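Local coordinates for proteolytically activated form of PPO4 Tyrosinase (Agaricus bisporus var. bisporus H97, PDB 4OUA), which catalyses the copper-dependent o-hydroxylation of monophenols and the oxidation of the resulting o-diphenols to o-quinones, the first step of melanin synthesis, at residues A[135-140]-A[206-211]; A[248-253]-A[280-285]. All coordinates share one frame; numbering follows the deposited sequence.

Contact 1 of 2, residues A[135-140]-A[206-211]; sequences FALVPP and GKLDLE
L137 lays its branched end across the side chain of L208 at about a right angle, with L137 CG 3.8 Å from L208 CG. The segment 135-140 is an irregular loop, and its middle residues rest on one side of helix 201-224; the closest backbones are those of V138 and L208, whose CA atoms are 5.7 Å apart. In L137 the first torsion sets CG opposite the backbone N (chi1 -173°), which carries the isobutyl group out to the helix. There L137 CD2 meets E211 through its backbone C and through CB, the latter at 3.9 Å, while the bend at chi2 leads the E211 carboxylate away. V138 brings a single branch: CG2 lies 3.9 Å from L208 CB and 3.8 Å from D209 N, at the more exposed margin of the patch. At the CD2 branch of L208, P139 adds its ring, with P139 CD 3.8 Å from L208 CD2; a proline suits this place because its rigid ring offers an apolar surface with no side-chain torsion to fix. L208 is thus met by three consecutive loop residues, and F256 of helix 246-258 also touches it, while L137 also packs on I253 and T215. An alanine in place of L137 is likely to open a gap beside L208 and I253 and leave E211 CB without its partner from the loop. The side-chain contacts are aliphatic, some lying against backbone atoms of the helix, so loop and helix are joined by matching shape and buried carbon rather than by directed bonds.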
loop_
_atom_site.group_PDB
_atom_site.type_symbol
_atom_site.label_atom_id
_atom_site.label_comp_id
_atom_site.label_asym_id
_atom_site.label_seq_id
_atom_site.Cartn_x
_atom_site.Cartn_y
_atom_site.Cartn_z
ATOM N N PHE A 135 15.497 1.180 -4.678
ATOM C CA PHE A 135 16.729 0.400 -4.698
ATOM C C PHE A 135 16.649 -0.748 -5.697
ATOM O O PHE A 135 17.655 -1.137 -6.292
ATOM C CB PHE A 135 17.046 -0.141 -3.302
ATOM C CG PHE A 135 18.282 -0.989 -3.251
ATOM C CD1 PHE A 135 19.527 -0.411 -3.078
ATOM C CD2 PHE A 135 18.200 -2.365 -3.382
ATOM C CE1 PHE A 135 20.669 -1.190 -3.036
ATOM C CE2 PHE A 135 19.337 -3.148 -3.340
ATOM C CZ PHE A 135 20.573 -2.560 -3.167
ATOM N N ALA A 136 15.451 -1.294 -5.872
ATOM C CA ALA A 136 15.239 -2.387 -6.815
ATOM C C ALA A 136 13.892 -2.238 -7.511
ATOM O O ALA A 136 12.909 -2.866 -7.118
ATOM C CB ALA A 136 15.332 -3.728 -6.109
ATOM N N LEU A 137 13.857 -1.402 -8.544
ATOM C CA LEU A 137 12.618 -1.100 -9.248
ATOM C C LEU A 137 12.018 -2.352 -9.880
ATOM O O LEU A 137 10.812 -2.573 -9.807
ATOM C CB LEU A 137 12.857 -0.027 -10.313
ATOM C CG LEU A 137 11.618 0.518 -11.023
ATOM C CD1 LEU A 137 10.566 0.966 -10.018
ATOM C CD2 LEU A 137 12.001 1.668 -11.939
ATOM N N VAL A 138 12.863 -3.173 -10.494
ATOM C CA VAL A 138 12.401 -4.430 -11.067
ATOM C C VAL A 138 12.179 -5.449 -9.955
ATOM O O VAL A 138 13.137 -5.956 -9.371
ATOM C CB VAL A 138 13.401 -4.994 -12.093
ATOM C CG1 VAL A 138 12.855 -6.267 -12.713
ATOM C CG2 VAL A 138 13.695 -3.962 -13.168
ATOM N N PRO A 139 10.907 -5.754 -9.659
ATOM C CA PRO A 139 10.558 -6.655 -8.557
ATOM C C PRO A 139 10.880 -8.108 -8.879
ATOM O O PRO A 139 11.242 -8.412 -10.016
ATOM C CB PRO A 139 9.052 -6.451 -8.411
ATOM C CG PRO A 139 8.603 -6.121 -9.799
ATOM C CD PRO A 139 9.718 -5.314 -10.411
ATOM N N PRO A 140 10.756 -8.997 -7.882
ATOM C CA PRO A 140 10.969 -10.437 -8.065
ATOM C C PRO A 140 9.963 -11.043 -9.040
ATOM O O PRO A 140 8.902 -10.464 -9.269
ATOM C CB PRO A 140 10.775 -11.002 -6.654
ATOM C CG PRO A 140 11.011 -9.844 -5.740
ATOM C CD PRO A 140 10.481 -8.656 -6.478
ATOM N N GLY A 206 10.974 -4.036 -19.142
ATOM C CA GLY A 206 11.890 -3.170 -19.860
ATOM C C GLY A 206 11.789 -1.728 -19.399
ATOM O O GLY A 206 12.800 -1.039 -19.256
ATOM N N LYS A 207 10.562 -1.275 -19.164
ATOM C CA LYS A 207 10.314 0.091 -18.717
ATOM C C LYS A 207 10.931 0.347 -17.346
ATOM O O LYS A 207 11.583 1.367 -17.127
ATOM C CB LYS A 207 8.809 0.371 -18.674
ATOM C CG LYS A 207 8.457 1.812 -18.355
ATOM C CD LYS A 207 6.993 1.948 -17.964
ATOM C CE LYS A 207 6.072 1.415 -19.046
ATOM N NZ LYS A 207 4.639 1.543 -18.662
ATOM N N LEU A 208 10.718 -0.590 -16.427
ATOM C CA LEU A 208 11.240 -0.477 -15.070
ATOM C C LEU A 208 12.763 -0.448 -15.057
ATOM O O LEU A 208 13.372 0.341 -14.332
ATOM C CB LEU A 208 10.731 -1.630 -14.205
ATOM C CG LEU A 208 9.396 -1.412 -13.487
ATOM C CD1 LEU A 208 8.424 -0.622 -14.353
ATOM C CD2 LEU A 208 8.793 -2.741 -13.056
ATOM N N ASP A 209 13.371 -1.310 -15.864
ATOM C CA ASP A 209 14.823 -1.409 -15.923
ATOM C C ASP A 209 15.451 -0.077 -16.331
ATOM O O ASP A 209 16.491 0.317 -15.804
ATOM C CB ASP A 209 15.240 -2.515 -16.895
ATOM C CG ASP A 209 16.686 -2.926 -16.722
ATOM O OD1 ASP A 209 17.191 -2.850 -15.582
ATOM O OD2 ASP A 209 17.318 -3.327 -17.721
ATOM N N LEU A 210 14.804 0.621 -17.260
ATOM C CA LEU A 210 15.302 1.905 -17.750
ATOM C C LEU A 210 15.042 3.039 -16.762
ATOM O O LEU A 210 15.862 3.944 -16.617
ATOM C CB LEU A 210 14.668 2.243 -19.102
ATOM C CG LEU A 210 15.135 1.420 -20.303
ATOM C CD1 LEU A 210 14.436 1.887 -21.570
ATOM C CD2 LEU A 210 16.645 1.510 -20.455
ATOM N N GLU A 211 13.899 2.987 -16.084
ATOM C CA GLU A 211 13.516 4.040 -15.149
ATOM C C GLU A 211 14.155 3.854 -13.774
ATOM O O GLU A 211 13.997 4.695 -12.890
ATOM C CB GLU A 211 11.992 4.101 -15.010
ATOM C CG GLU A 211 11.263 4.536 -16.274
ATOM C CD GLU A 211 11.509 5.994 -16.628
ATOM O OE1 GLU A 211 12.129 6.715 -15.817
ATOM O OE2 GLU A 211 11.079 6.421 -17.720
#

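Contact 2 of 2, residues A[248-253]-A[280-285]; sequences AVHDDI and LHHSNV. With CU1 (copper (I) ion), chain D.
With chi1 at -78°, H282 turns its CG opposite its own carbonyl carbon and swings the imidazole to meet the ring of H250, which comes from the facing helix with chi1 at 148°; the two NE2 atoms converge on one copper ion at roughly a right angle. H250 NE2 binds it at 2.0 Å and H282 NE2 likewise at 2.0 Å, while a water oxygen lies 2.3 Å from the metal and H254 supplies the third histidine. The ring planes stand oblique, at 66°, while both nitrogens reach the same ion. The copper bond sets the direction of the H250 ring, and a weak hydrogen bond of 3.2 Å from H250 ND1 to D251 OD1 adds little.

H281 takes no copper and packs between I253 and V285, beside the H250 ring. Its CG is anti to the backbone N, which extends the ring toward helix 246-258, nearly parallel to that of H250 but slid so far that the two barely overlap. I253 CB, in a CH-pi contact 3.6 Å from the H281 ring centroid, and V285 CG2 lie over opposite faces, each toward the rim; V285 CG2 also touches H250 CD2 at 3.8 Å. Aliphatic residues suit this place because they hold a flat ring between them.

The segments 248-253 and 280-285 run almost antiparallel, their axes 11.0 Å apart at closest approach, and belong to the helical core that carries the two copper ions of the tyrosinase family. The carbonyl oxygen of H250 sits in plane at the edge of the H281 ring, amid carbon and ring packing, and the metal that H250 and H282 share ties the two helices together at the catalytic centre.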
loop_
_atom_site.group_PDB
_atom_site.type_symbol
_atom_site.label_atom_id
_atom_site.label_comp_id
_atom_site.label_asym_id
_atom_site.label_seq_id
_atom_site.Cartn_x
_atom_site.Cartn_y
_atom_site.Cartn_z
ATOM N N ALA A 248 4.550 12.888 -5.062
ATOM C CA ALA A 248 5.059 13.106 -6.412
ATOM C C ALA A 248 5.927 11.935 -6.861
ATOM O O ALA A 248 5.746 11.398 -7.954
ATOM C CB ALA A 248 5.841 14.406 -6.478
ATOM N N VAL A 249 6.869 11.547 -6.004
ATOM C CA VAL A 249 7.727 10.396 -6.260
ATOM C C VAL A 249 6.899 9.118 -6.310
ATOM O O VAL A 249 7.233 8.166 -7.018
ATOM C CB VAL A 249 8.817 10.259 -5.180
ATOM C CG1 VAL A 249 9.678 9.035 -5.439
ATOM C CG2 VAL A 249 9.668 11.519 -5.126
ATOM N N HIS A 250 5.775 9.135 -5.520
ATOM C CA HIS A 250 4.858 8.006 -5.431
ATOM C C HIS A 250 4.047 7.824 -6.713
ATOM O O HIS A 250 3.651 6.709 -7.056
ATOM C CB HIS A 250 3.926 8.198 -4.230
ATOM C CG HIS A 250 2.556 7.629 -4.426
ATOM N ND1 HIS A 250 1.497 8.380 -4.889
ATOM C CD2 HIS A 250 2.070 6.385 -4.213
ATOM C CE1 HIS A 250 0.419 7.620 -4.958
ATOM N NE2 HIS A 250 0.740 6.403 -4.558
ATOM N N ASP A 251 3.810 8.918 -7.418
ATOM C CA ASP A 251 2.996 8.895 -8.631
ATOM C C ASP A 251 3.681 8.154 -9.775
ATOM O O ASP A 251 3.017 7.517 -10.592
ATOM C CB ASP A 251 2.655 10.319 -9.076
ATOM C CG ASP A 251 1.751 11.036 -8.095
ATOM O OD1 ASP A 251 1.015 10.352 -7.351
ATOM O OD2 ASP A 251 1.773 12.285 -8.072
ATOM N N ASP A 252 5.006 8.242 -9.831
ATOM C CA ASP A 252 5.774 7.630 -10.912
ATOM C C ASP A 252 5.593 6.115 -10.972
ATOM O O ASP A 252 5.634 5.521 -12.049
ATOM C CB ASP A 252 7.261 7.968 -10.769
ATOM C CG ASP A 252 7.561 9.427 -11.063
ATOM O OD1 ASP A 252 6.673 10.277 -10.833
ATOM O OD2 ASP A 252 8.685 9.724 -11.523
ATOM N N ILE A 253 5.395 5.489 -9.818
ATOM C CA ILE A 253 5.254 4.038 -9.766
ATOM C C ILE A 253 3.899 3.590 -10.303
ATOM O O ILE A 253 3.785 2.517 -10.892
ATOM C CB ILE A 253 5.435 3.497 -8.339
ATOM C CG1 ILE A 253 6.777 3.955 -7.762
ATOM C CG2 ILE A 253 5.339 1.979 -8.334
ATOM C CD1 ILE A 253 7.971 3.508 -8.576
ATOM N N LEU A 280 1.960 -3.462 -2.086
ATOM C CA LEU A 280 3.403 -3.586 -1.929
ATOM C C LEU A 280 4.068 -2.230 -2.140
ATOM O O LEU A 280 5.086 -1.915 -1.519
ATOM C CB LEU A 280 3.974 -4.619 -2.904
ATOM C CG LEU A 280 3.706 -6.083 -2.558
ATOM C CD1 LEU A 280 2.244 -6.425 -2.776
ATOM C CD2 LEU A 280 4.598 -7.005 -3.371
ATOM N N HIS A 281 3.413 -1.418 -3.035
ATOM C CA HIS A 281 3.868 -0.065 -3.318
ATOM C C HIS A 281 3.721 0.828 -2.094
ATOM O O HIS A 281 4.699 1.389 -1.598
ATOM C CB HIS A 281 3.087 0.532 -4.491
ATOM C CG HIS A 281 3.506 1.924 -4.849
ATOM N ND1 HIS A 281 2.643 2.842 -5.415
ATOM C CD2 HIS A 281 4.697 2.556 -4.725
ATOM C CE1 HIS A 281 3.289 3.972 -5.631
ATOM N NE2 HIS A 281 4.534 3.829 -5.213
ATOM N N HIS A 282 2.491 0.952 -1.611
ATOM C CA HIS A 282 2.181 1.878 -0.531
ATOM C C HIS A 282 2.664 1.383 0.828
ATOM O O HIS A 282 2.653 2.132 1.806
ATOM C CB HIS A 282 0.680 2.155 -0.497
ATOM C CG HIS A 282 0.231 3.129 -1.540
ATOM N ND1 HIS A 282 0.057 4.472 -1.279
ATOM C CD2 HIS A 282 -0.061 2.962 -2.852
ATOM C CE1 HIS A 282 -0.333 5.086 -2.381
ATOM N NE2 HIS A 282 -0.408 4.193 -3.352
ATOM N N SER A 283 3.117 0.089 0.900
ATOM C CA SER A 283 3.811 -0.388 2.088
ATOM C C SER A 283 5.200 0.231 2.118
ATOM O O SER A 283 5.735 0.544 3.182
ATOM C CB SER A 283 3.906 -1.913 2.103
ATOM O OG SER A 283 4.741 -2.354 3.161
ATOM N N ASN A 284 5.772 0.407 0.931
ATOM C CA ASN A 284 7.080 1.027 0.783
ATOM C C ASN A 284 6.979 2.544 0.866
ATOM O O ASN A 284 7.891 3.211 1.352
ATOM C CB ASN A 284 7.722 0.607 -0.541
ATOM C CG ASN A 284 9.123 1.157 -0.709
ATOM O OD1 ASN A 284 10.051 0.741 -0.014
ATOM N ND2 ASN A 284 9.286 2.086 -1.644
ATOM N N VAL A 285 5.864 3.082 0.381
ATOM C CA VAL A 285 5.587 4.505 0.512
ATOM C C VAL A 285 5.501 4.868 1.987
ATOM O O VAL A 285 5.919 5.949 2.401
ATOM C CB VAL A 285 4.280 4.904 -0.194
ATOM C CG1 VAL A 285 3.871 6.319 0.194
ATOM C CG2 VAL A 285 4.431 4.772 -1.702
HETATM CU CU CU1 D . -0.931 5.388 -4.830
HETATM O O HOH W 1 -2.843 6.604 -4.692
#

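Overall arrangement
Contact 2 lies in the buried heart of the chain, whereas contact 1 sits farther out, partly buried, with D209 exposed at its margin. They share no segment, yet they touch, because L137 CD1 meets I253 CD1 at 3.9 Å, so I253 relays between the outer loop and the ring of H281. Helix 246-258 is the common element: it gives H250 to contact 2, and F256 farther along it packs on L208 and E211 of 206-211. Chemistry follows place: aliphatic packing joins loop to outer helix in contact 1, while in contact 2 metal coordination and packed imidazoles join helix to helix.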